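Peptidoglycan glycosyltransferase (Burkholderia ambifaria, PDB 5UY7) belongs to the penicillin-binding proteins, pairing a dimerisation domain with a transpeptidase-family domain of the beta-lactamase clan. Local coordinates at residues K202-N210 and A518-L527; V215-M226 and L236-Y244. All coordinates share one frame; numbering follows the deposited sequence. Where two conformers were deposited one is given.

Contact 1. Residues K202-N210 and A518-L527; sequences KIQYIAYAN and AIAGDTMRAL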
loop_
_atom_site.group_PDB
_atom_site.type_symbol
_atom_site.label_atom_id
_atom_site.label_comp_id
_atom_site.label_asym_id
_atom_site.label_seq_id
_atom_site.Cartn_x
_atom_site.Cartn_y
_atom_site.Cartn_z
ATOM N N LYS A 202 7.547 -17.478 -14.384
ATOM C CA LYS A 202 7.322 -18.221 -13.148
ATOM C C LYS A 202 6.575 -17.381 -12.115
ATOM O O LYS A 202 5.648 -17.873 -11.457
ATOM C CB LYS A 202 8.669 -18.688 -12.597
ATOM C CG LYS A 202 8.619 -19.526 -11.349
ATOM C CD LYS A 202 9.920 -20.331 -11.206
ATOM C CE LYS A 202 11.130 -19.570 -11.747
ATOM N NZ LYS A 202 12.439 -20.213 -11.429
ATOM N N ILE A 203 6.962 -16.113 -11.950
ATOM C CA ILE A 203 6.266 -15.274 -10.980
ATOM C C ILE A 203 4.883 -14.900 -11.493
ATOM O O ILE A 203 3.930 -14.805 -10.710
ATOM C CB ILE A 203 7.108 -14.029 -10.639
ATOM C CG1 ILE A 203 8.435 -14.462 -10.006
ATOM C CG2 ILE A 203 6.352 -13.114 -9.679
ATOM C CD1 ILE A 203 9.390 -13.315 -9.681
ATOM N N GLN A 204 4.742 -14.700 -12.807
ATOM C CA GLN A 204 3.420 -14.480 -13.387
ATOM C C GLN A 204 2.498 -15.658 -13.089
ATOM O O GLN A 204 1.332 -15.466 -12.726
ATOM C CB GLN A 204 3.548 -14.257 -14.901
ATOM C CG GLN A 204 2.234 -14.002 -15.630
ATOM C CD GLN A 204 1.796 -12.555 -15.541
ATOM O OE1 GLN A 204 2.388 -11.775 -14.802
ATOM N NE2 GLN A 204 0.769 -12.185 -16.305
ATOM N N TYR A 205 3.006 -16.890 -13.230
ATOM C CA TYR A 205 2.191 -18.057 -12.904
ATOM C C TYR A 205 1.830 -18.081 -11.422
ATOM O O TYR A 205 0.690 -18.400 -11.056
ATOM C CB TYR A 205 2.916 -19.345 -13.297
ATOM C CG TYR A 205 2.209 -20.567 -12.772
ATOM C CD1 TYR A 205 1.020 -20.998 -13.340
ATOM C CD2 TYR A 205 2.696 -21.250 -11.664
ATOM C CE1 TYR A 205 0.353 -22.112 -12.841
ATOM C CE2 TYR A 205 2.043 -22.333 -11.163
ATOM C CZ TYR A 205 0.876 -22.761 -11.746
ATOM O OH TYR A 205 0.252 -23.859 -11.225
ATOM N N ILE A 206 2.793 -17.757 -10.552
ATOM C CA ILE A 206 2.518 -17.721 -9.116
ATOM C C ILE A 206 1.394 -16.743 -8.818
ATOM O O ILE A 206 0.454 -17.048 -8.072
ATOM C CB ILE A 206 3.793 -17.356 -8.335
ATOM C CG1 ILE A 206 4.738 -18.552 -8.279
ATOM C CG2 ILE A 206 3.441 -16.880 -6.934
ATOM C CD1 ILE A 206 6.122 -18.189 -7.794
ATOM N N ALA A 207 1.478 -15.542 -9.400
ATOM C CA ALA A 207 0.446 -14.539 -9.175
ATOM C C ALA A 207 -0.891 -14.992 -9.743
ATOM O O ALA A 207 -1.933 -14.860 -9.088
ATOM C CB ALA A 207 0.874 -13.214 -9.807
ATOM N N TYR A 208 -0.877 -15.548 -10.952
ATOM C CA TYR A 208 -2.113 -16.000 -11.580
ATOM C C TYR A 208 -2.771 -17.118 -10.779
ATOM O O TYR A 208 -3.976 -17.075 -10.498
ATOM C CB TYR A 208 -1.807 -16.469 -13.002
ATOM C CG TYR A 208 -2.919 -17.239 -13.643
ATOM C CD1 TYR A 208 -3.947 -16.587 -14.288
ATOM C CD2 TYR A 208 -2.930 -18.626 -13.611
ATOM C CE1 TYR A 208 -4.967 -17.302 -14.893
ATOM C CE2 TYR A 208 -3.940 -19.341 -14.197
ATOM C CZ TYR A 208 -4.957 -18.672 -14.830
ATOM O OH TYR A 208 -5.960 -19.408 -15.416
ATOM N N ALA A 209 -1.997 -18.146 -10.427
ATOM C CA ALA A 209 -2.566 -19.301 -9.742
ATOM C C ALA A 209 -3.181 -18.903 -8.409
ATOM O O ALA A 209 -4.290 -19.335 -8.070
ATOM C CB ALA A 209 -1.486 -20.358 -9.537
ATOM N N ASN A 210 -2.475 -18.074 -7.639
ATOM C CA ASN A 210 -2.995 -17.693 -6.337
ATOM C C ASN A 210 -4.188 -16.762 -6.466
ATOM O O ASN A 210 -5.136 -16.848 -5.672
ATOM C CB ASN A 210 -1.892 -17.045 -5.495
ATOM C CG ASN A 210 -0.940 -18.065 -4.924
ATOM O OD1 ASN A 210 -1.343 -18.937 -4.156
ATOM N ND2 ASN A 210 0.336 -17.966 -5.288
ATOM N N ALA A 518 0.344 -15.531 0.047
ATOM C CA ALA A 518 0.664 -16.639 -0.844
ATOM C C ALA A 518 1.602 -16.190 -1.957
ATOM O O ALA A 518 2.603 -16.851 -2.247
ATOM C CB ALA A 518 -0.625 -17.230 -1.419
ATOM N N ILE A 519 1.306 -15.054 -2.586
ATOM C CA ILE A 519 2.147 -14.610 -3.690
ATOM C C ILE A 519 3.528 -14.218 -3.188
ATOM O O ILE A 519 4.543 -14.568 -3.797
ATOM C CB ILE A 519 1.473 -13.464 -4.460
ATOM C CG1 ILE A 519 0.223 -13.992 -5.158
ATOM C CG2 ILE A 519 2.473 -12.834 -5.432
ATOM C CD1 ILE A 519 -0.625 -12.904 -5.842
ATOM N N ALA A 520 3.591 -13.467 -2.081
ATOM C CA ALA A 520 4.884 -13.050 -1.549
ATOM C C ALA A 520 5.728 -14.255 -1.145
ATOM O O ALA A 520 6.910 -14.349 -1.499
ATOM C CB ALA A 520 4.683 -12.110 -0.357
ATOM N N GLY A 521 5.139 -15.181 -0.391
ATOM C CA GLY A 521 5.890 -16.351 0.043
ATOM C C GLY A 521 6.319 -17.235 -1.114
ATOM O O GLY A 521 7.468 -17.694 -1.172
ATOM N N ASP A 522 5.397 -17.494 -2.045
ATOM C CA ASP A 522 5.734 -18.330 -3.192
ATOM C C ASP A 522 6.851 -17.694 -4.003
ATOM O O ASP A 522 7.722 -18.401 -4.530
ATOM C CB ASP A 522 4.513 -18.559 -4.085
ATOM C CG ASP A 522 3.490 -19.505 -3.481
ATOM O OD1 ASP A 522 3.742 -20.102 -2.409
ATOM O OD2 ASP A 522 2.418 -19.671 -4.104
ATOM N N THR A 523 6.818 -16.363 -4.141
ATOM C CA THR A 523 7.854 -15.664 -4.898
ATOM C C THR A 523 9.195 -15.711 -4.176
ATOM O O THR A 523 10.224 -15.971 -4.810
ATOM C CB THR A 523 7.427 -14.217 -5.167
ATOM O OG1 THR A 523 6.228 -14.227 -5.946
ATOM C CG2 THR A 523 8.514 -13.465 -5.936
ATOM N N MET A 524 9.211 -15.460 -2.857
ATOM C CA MET A 524 10.443 -15.641 -2.087
ATOM C C MET A 524 11.048 -17.018 -2.324
ATOM O O MET A 524 12.251 -17.148 -2.582
ATOM C CB MET A 524 10.186 -15.467 -0.588
ATOM C CG MET A 524 9.662 -14.139 -0.137
ATOM S SD MET A 524 10.925 -12.876 -0.083
ATOM C CE MET A 524 10.716 -12.154 -1.717
ATOM N N ARG A 525 10.234 -18.070 -2.199
ATOM C CA ARG A 525 10.764 -19.414 -2.370
ATOM C C ARG A 525 11.305 -19.613 -3.779
ATOM O O ARG A 525 12.377 -20.198 -3.960
ATOM C CB ARG A 525 9.691 -20.460 -2.050
ATOM C CG ARG A 525 9.450 -20.656 -0.554
ATOM C CD ARG A 525 8.406 -21.757 -0.304
ATOM N NE ARG A 525 7.050 -21.273 -0.554
ATOM C CZ ARG A 525 6.378 -20.506 0.295
ATOM N NH1 ARG A 525 6.942 -20.150 1.439
ATOM N NH2 ARG A 525 5.152 -20.094 0.005
ATOM N N ALA A 526 10.582 -19.123 -4.791
ATOM C CA ALA A 526 11.010 -19.350 -6.166
ATOM C C ALA A 526 12.317 -18.632 -6.471
ATOM O O ALA A 526 13.099 -19.099 -7.314
ATOM C CB ALA A 526 9.916 -18.905 -7.137
ATOM N N LEU A 527 12.577 -17.524 -5.787
ATOM C CA LEU A 527 13.793 -16.735 -5.962
ATOM C C LEU A 527 14.914 -17.148 -5.022
ATOM O O LEU A 527 15.949 -16.473 -4.987
ATOM C CB LEU A 527 13.488 -15.253 -5.757
ATOM C CG LEU A 527 12.519 -14.686 -6.787
ATOM C CD1 LEU A 527 12.247 -13.226 -6.491
ATOM C CD2 LEU A 527 13.057 -14.875 -8.205
HETATM O O HOH W 1 0.072 -20.708 -2.739
#

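Contact 2. Residues V215-M226 and L236-Y244; sequences VEKFKAKAGAAM and LALVNYPTY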
loop_
_atom_site.group_PDB
_atom_site.type_symbol
_atom_site.label_atom_id
_atom_site.label_comp_id
_atom_site.label_asym_id
_atom_site.label_seq_id
_atom_site.Cartn_x
_atom_site.Cartn_y
_atom_site.Cartn_z
ATOM N N VAL A 215 -10.141 -15.608 -6.276
ATOM C CA VAL A 215 -11.365 -15.151 -6.929
ATOM C C VAL A 215 -12.423 -16.246 -6.881
ATOM O O VAL A 215 -13.606 -15.981 -6.631
ATOM C CB VAL A 215 -11.057 -14.700 -8.371
ATOM C CG1 VAL A 215 -12.343 -14.495 -9.165
ATOM C CG2 VAL A 215 -10.239 -13.410 -8.348
ATOM N N GLU A 216 -12.004 -17.499 -7.071
ATOM C CA GLU A 216 -12.944 -18.611 -6.998
ATOM C C GLU A 216 -13.415 -18.860 -5.569
ATOM O O GLU A 216 -14.603 -19.106 -5.338
ATOM C CB GLU A 216 -12.301 -19.870 -7.574
ATOM C CG GLU A 216 -11.981 -19.746 -9.050
ATOM C CD GLU A 216 -11.172 -20.911 -9.581
ATOM O OE1 GLU A 216 -10.706 -21.740 -8.768
ATOM O OE2 GLU A 216 -11.003 -20.995 -10.815
ATOM N N LYS A 217 -12.494 -18.823 -4.602
ATOM C CA LYS A 217 -12.859 -19.135 -3.222
ATOM C C LYS A 217 -13.890 -18.155 -2.681
ATOM O O LYS A 217 -14.815 -18.543 -1.956
ATOM C CB LYS A 217 -11.616 -19.123 -2.336
ATOM C CG LYS A 217 -11.891 -19.442 -0.872
ATOM C CD LYS A 217 -10.709 -19.036 -0.012
ATOM C CE LYS A 217 -10.933 -19.359 1.451
ATOM N NZ LYS A 217 -11.000 -20.829 1.663
ATOM N N PHE A 218 -13.741 -16.878 -3.010
ATOM C CA PHE A 218 -14.610 -15.838 -2.490
ATOM C C PHE A 218 -15.697 -15.448 -3.475
ATOM O O PHE A 218 -16.409 -14.468 -3.239
ATOM C CB PHE A 218 -13.777 -14.621 -2.088
ATOM C CG PHE A 218 -12.806 -14.909 -0.986
ATOM C CD1 PHE A 218 -13.262 -15.163 0.300
ATOM C CD2 PHE A 218 -11.449 -14.956 -1.232
ATOM C CE1 PHE A 218 -12.377 -15.444 1.320
ATOM C CE2 PHE A 218 -10.556 -15.236 -0.213
ATOM C CZ PHE A 218 -11.026 -15.483 1.065
ATOM N N LYS A 219 -15.848 -16.209 -4.558
ATOM C CA LYS A 219 -16.848 -15.948 -5.590
ATOM C C LYS A 219 -16.859 -14.469 -5.961
ATOM O O LYS A 219 -17.899 -13.807 -5.995
ATOM C CB LYS A 219 -18.230 -16.421 -5.139
ATOM N N ALA A 220 -15.669 -13.943 -6.211
ATOM C CA ALA A 220 -15.510 -12.517 -6.431
ATOM C C ALA A 220 -15.771 -12.163 -7.887
ATOM O O ALA A 220 -15.716 -13.010 -8.782
ATOM C CB ALA A 220 -14.104 -12.063 -6.029
ATOM N N LYS A 221 -16.061 -10.883 -8.110
ATOM C CA LYS A 221 -16.258 -10.379 -9.463
ATOM C C LYS A 221 -14.966 -10.439 -10.266
ATOM O O LYS A 221 -14.952 -10.894 -11.413
ATOM C CB LYS A 221 -16.788 -8.947 -9.408
ATOM C CG LYS A 221 -16.879 -8.261 -10.760
ATOM C CD LYS A 221 -17.513 -6.882 -10.634
ATOM C CE LYS A 221 -17.637 -6.204 -11.990
ATOM N NZ LYS A 221 -18.269 -4.858 -11.889
ATOM N N ALA A 222 -13.869 -9.983 -9.676
ATOM C CA ALA A 222 -12.610 -9.893 -10.398
ATOM C C ALA A 222 -11.492 -9.791 -9.377
ATOM O O ALA A 222 -11.729 -9.558 -8.189
ATOM C CB ALA A 222 -12.596 -8.694 -11.350
ATOM N N GLY A 223 -10.270 -9.977 -9.856
ATOM C CA GLY A 223 -9.107 -9.778 -9.012
ATOM C C GLY A 223 -7.956 -9.230 -9.822
ATOM O O GLY A 223 -7.955 -9.278 -11.058
ATOM N N ALA A 224 -6.965 -8.707 -9.105
ATOM C CA ALA A 224 -5.767 -8.161 -9.725
ATOM C C ALA A 224 -4.581 -8.414 -8.810
ATOM O O ALA A 224 -4.713 -8.399 -7.585
ATOM C CB ALA A 224 -5.908 -6.663 -9.992
ATOM N N ALA A 225 -3.419 -8.652 -9.414
ATOM C CA ALA A 225 -2.201 -8.803 -8.625
ATOM C C ALA A 225 -1.011 -8.326 -9.433
ATOM O O ALA A 225 -0.939 -8.572 -10.640
ATOM C CB ALA A 225 -1.983 -10.261 -8.214
ATOM N N MET A 226 -0.063 -7.657 -8.774
ATOM C CA MET A 226 1.172 -7.360 -9.474
ATOM C C MET A 226 2.333 -7.454 -8.502
ATOM O O MET A 226 2.174 -7.297 -7.287
ATOM C CB MET A 226 1.148 -5.997 -10.196
ATOM C CG MET A 226 1.076 -4.760 -9.349
ATOM S SD MET A 226 0.974 -3.274 -10.398
ATOM C CE MET A 226 2.673 -2.988 -10.854
ATOM N N LEU A 236 7.428 -7.809 -12.395
ATOM C CA LEU A 236 7.692 -9.235 -12.537
ATOM C C LEU A 236 6.428 -10.031 -12.813
ATOM O O LEU A 236 6.503 -11.119 -13.403
ATOM C CB LEU A 236 8.364 -9.776 -11.269
ATOM C CG LEU A 236 9.678 -9.091 -10.885
ATOM C CD1 LEU A 236 10.215 -9.697 -9.588
ATOM C CD2 LEU A 236 10.704 -9.241 -11.999
ATOM N N ALA A 237 5.275 -9.516 -12.388
ATOM C CA ALA A 237 3.997 -10.162 -12.648
ATOM C C ALA A 237 2.927 -9.093 -12.707
ATOM O O ALA A 237 2.974 -8.117 -11.957
ATOM C CB ALA A 237 3.652 -11.201 -11.574
ATOM N N LEU A 238 1.957 -9.292 -13.596
ATOM C CA LEU A 238 0.855 -8.346 -13.747
ATOM C C LEU A 238 -0.326 -9.168 -14.238
ATOM O O LEU A 238 -0.314 -9.618 -15.386
ATOM C CB LEU A 238 1.237 -7.245 -14.739
ATOM C CG LEU A 238 0.323 -6.048 -15.006
ATOM C CD1 LEU A 238 0.448 -5.041 -13.897
ATOM C CD2 LEU A 238 0.699 -5.405 -16.335
ATOM N N VAL A 239 -1.308 -9.421 -13.366
ATOM C CA VAL A 239 -2.379 -10.368 -13.658
ATOM C C VAL A 239 -3.731 -9.735 -13.367
ATOM O O VAL A 239 -3.944 -9.189 -12.281
ATOM C CB VAL A 239 -2.231 -11.669 -12.842
ATOM C CG1 VAL A 239 -3.377 -12.640 -13.178
ATOM C CG2 VAL A 239 -0.904 -12.322 -13.134
ATOM N N ASN A 240 -4.642 -9.823 -14.332
ATOM C CA ASN A 240 -6.061 -9.581 -14.121
ATOM C C ASN A 240 -6.783 -10.912 -14.234
ATOM O O ASN A 240 -6.538 -11.664 -15.185
ATOM C CB ASN A 240 -6.621 -8.606 -15.154
ATOM C CG ASN A 240 -6.019 -7.227 -15.032
ATOM O OD1 ASN A 240 -6.415 -6.450 -14.170
ATOM N ND2 ASN A 240 -5.060 -6.915 -15.896
ATOM N N TYR A 241 -7.663 -11.206 -13.277
ATOM C CA TYR A 241 -8.495 -12.404 -13.351
ATOM C C TYR A 241 -9.948 -12.055 -13.067
ATOM O O TYR A 241 -10.262 -11.578 -11.957
ATOM C CB TYR A 241 -8.013 -13.495 -12.391
ATOM C CG TYR A 241 -8.651 -14.810 -12.751
ATOM C CD1 TYR A 241 -8.112 -15.606 -13.754
ATOM C CD2 TYR A 241 -9.831 -15.219 -12.150
ATOM C CE1 TYR A 241 -8.707 -16.796 -14.122
ATOM C CE2 TYR A 241 -10.438 -16.402 -12.515
ATOM C CZ TYR A 241 -9.869 -17.192 -13.499
ATOM O OH TYR A 241 -10.470 -18.370 -13.865
ATOM N N PRO A 242 -10.874 -12.284 -14.012
ATOM C CA PRO A 242 -10.588 -12.798 -15.357
ATOM C C PRO A 242 -9.949 -11.744 -16.265
ATOM O O PRO A 242 -9.820 -10.586 -15.874
ATOM C CB PRO A 242 -11.974 -13.198 -15.894
ATOM C CG PRO A 242 -12.915 -13.107 -14.724
ATOM C CD PRO A 242 -12.316 -12.112 -13.784
ATOM N N THR A 243 -9.555 -12.146 -17.474
ATOM C CA THR A 243 -8.916 -11.206 -18.387
ATOM C C THR A 243 -9.906 -10.268 -19.068
ATOM O O THR A 243 -9.503 -9.195 -19.526
ATOM C CB THR A 243 -8.136 -11.963 -19.460
ATOM O OG1 THR A 243 -9.036 -12.844 -20.133
ATOM C CG2 THR A 243 -7.013 -12.776 -18.839
ATOM N N TYR A 244 -11.179 -10.646 -19.158
ATOM C CA TYR A 244 -12.176 -9.817 -19.836
ATOM C C TYR A 244 -12.898 -8.908 -18.844
ATOM O O TYR A 244 -13.048 -9.247 -17.670
ATOM C CB TYR A 244 -13.187 -10.690 -20.589
ATOM C CG TYR A 244 -13.838 -11.751 -19.732
ATOM C CD1 TYR A 244 -13.278 -13.017 -19.619
ATOM C CD2 TYR A 244 -15.010 -11.489 -19.032
ATOM C CE1 TYR A 244 -13.863 -13.990 -18.831
ATOM C CE2 TYR A 244 -15.603 -12.457 -18.241
ATOM C CZ TYR A 244 -15.024 -13.704 -18.144
ATOM O OH TYR A 244 -15.604 -14.672 -17.359
HETATM O O HOH W 2 -12.372 -19.532 -12.612
HETATM O O HOH W 3 -8.510 -7.212 -12.605
#

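Contact 1. Residues K202-N210 and A518-L527
Asn210 and Asp522 face each other because both carry CG anti to the carbonyl carbon (chi1 -77° and -73°), which sends amide and carboxylate from opposite directions into the groove between two nearly antiparallel helices. Asn210 ND2 donates to Asp522 OD2 at 2.9 Å in an almost straight bond, within the amide plane but 31° out of the carboxylate plane, on its anti side. The same ND2 also reaches back one turn to Ile206 O, a more bent bond tilted out of the amide plane, and a water bridges Asn210 OD1 to Asp522 OD2. Asp522 OD1, through its anti lone pair, takes Arg525 NH2 at 2.8 Å in a salt bridge within its own helix. Beside this polar group Ile206 is a knob in the hole formed by Ile519, Asp522, Thr523 and Ala526: its CG2 lies 3.5 Å from Asp522 CB, while CD1 reaches Ala526 CB at 3.9 Å. Deeper, Ile203 CD1 meets Thr523 CG2 at 3.8 Å, the two side chains crossing at about a right angle, and Ile519 CG1 packs on Asn210 CB at 3.7 Å. Ile203 and Ile519 also touch Val227 of strand 222-229, so helices 201-217 and 509-526, the first and last of the modelled chain, lie together on one face of the sheet of this transpeptidase-family fold. Thr523 OG1 turns its proton to Ile519 O, 2.8 Å away, which settles a buried hydroxyl within the helix. With Asn210, Arg525 and water sharing its oxygens, Asp522 is probably favoured as the carboxylate, and the amide is fixed in rotation.

Contact 2. Residues V215-M226 and L236-Y244
Gly223 N donates to Tyr241 O at 2.6 Å and Tyr241 N returns a nearly straight bond to Gly223 O, the first of two hydrogen-bonded pairs in this antiparallel beta hairpin. Ala225 and Val239 form the second: Ala225 N meets Val239 O in the carbonyl plane, at 3.0 Å, and Val239 N approaches Ala225 O nearly along the C=O axis. Ala224-Asn240 and Met226-Leu238 are the non-hydrogen-bonded pairs, flanked by CA-H...O contacts such as Met226 CA to Ala237 O at 3.2 Å. A water ties Gly223 O to Asn240 OD1, whose amide is further held by Asn259 and Ile261. On the face of Gly223 and Ala225, Tyr241 has CG anti to its backbone N (chi1 -165°), which carries the ring to the end of helix 201-217. There Val215 CG1 touches CD2 of Tyr241 at 4.0 Å, at the ring edge and in its plane. A second water, also in the ring plane, joins Tyr241 OH to Glu216 OE2, a carboxylate oxygen that is salt-bridged to Lys212. Between helix and strand, Lys219 closes a Schellman motif with positive phi. Ala224, Met226, Leu238 and Asn240 share the other face, where Met226 and Leu238 run side by side and Leu238 CD1 packs on Met226 CB at 3.9 Å. After the strand, the cis-linked Pro242 lays its CD 3.7 Å from Lys221 O.

In the fold
From the N terminus, helix 201-217 enters contact 1 with its first half and contact 2 with its last turn. The chain then turns into strand 222-229 and folds back as strand 235-241, so contact 2 closes a short local loop. Contact 1 closes only when helix 509-526 arrives, some 300 residues later, and therefore encloses contact 2 without crossing it. The intervening chain supplies the other three strands of the five-stranded antiparallel sheet, in which 235-241 is an outermost strand. Gln204 OE1, probably hydrogen-bonded to Leu238 N, and Ile203, packed on Leu236, join the two contacts directly, tying helix 201-217 to the edge strand, while helix 509-526 packs on strands 222-229 and 492-499.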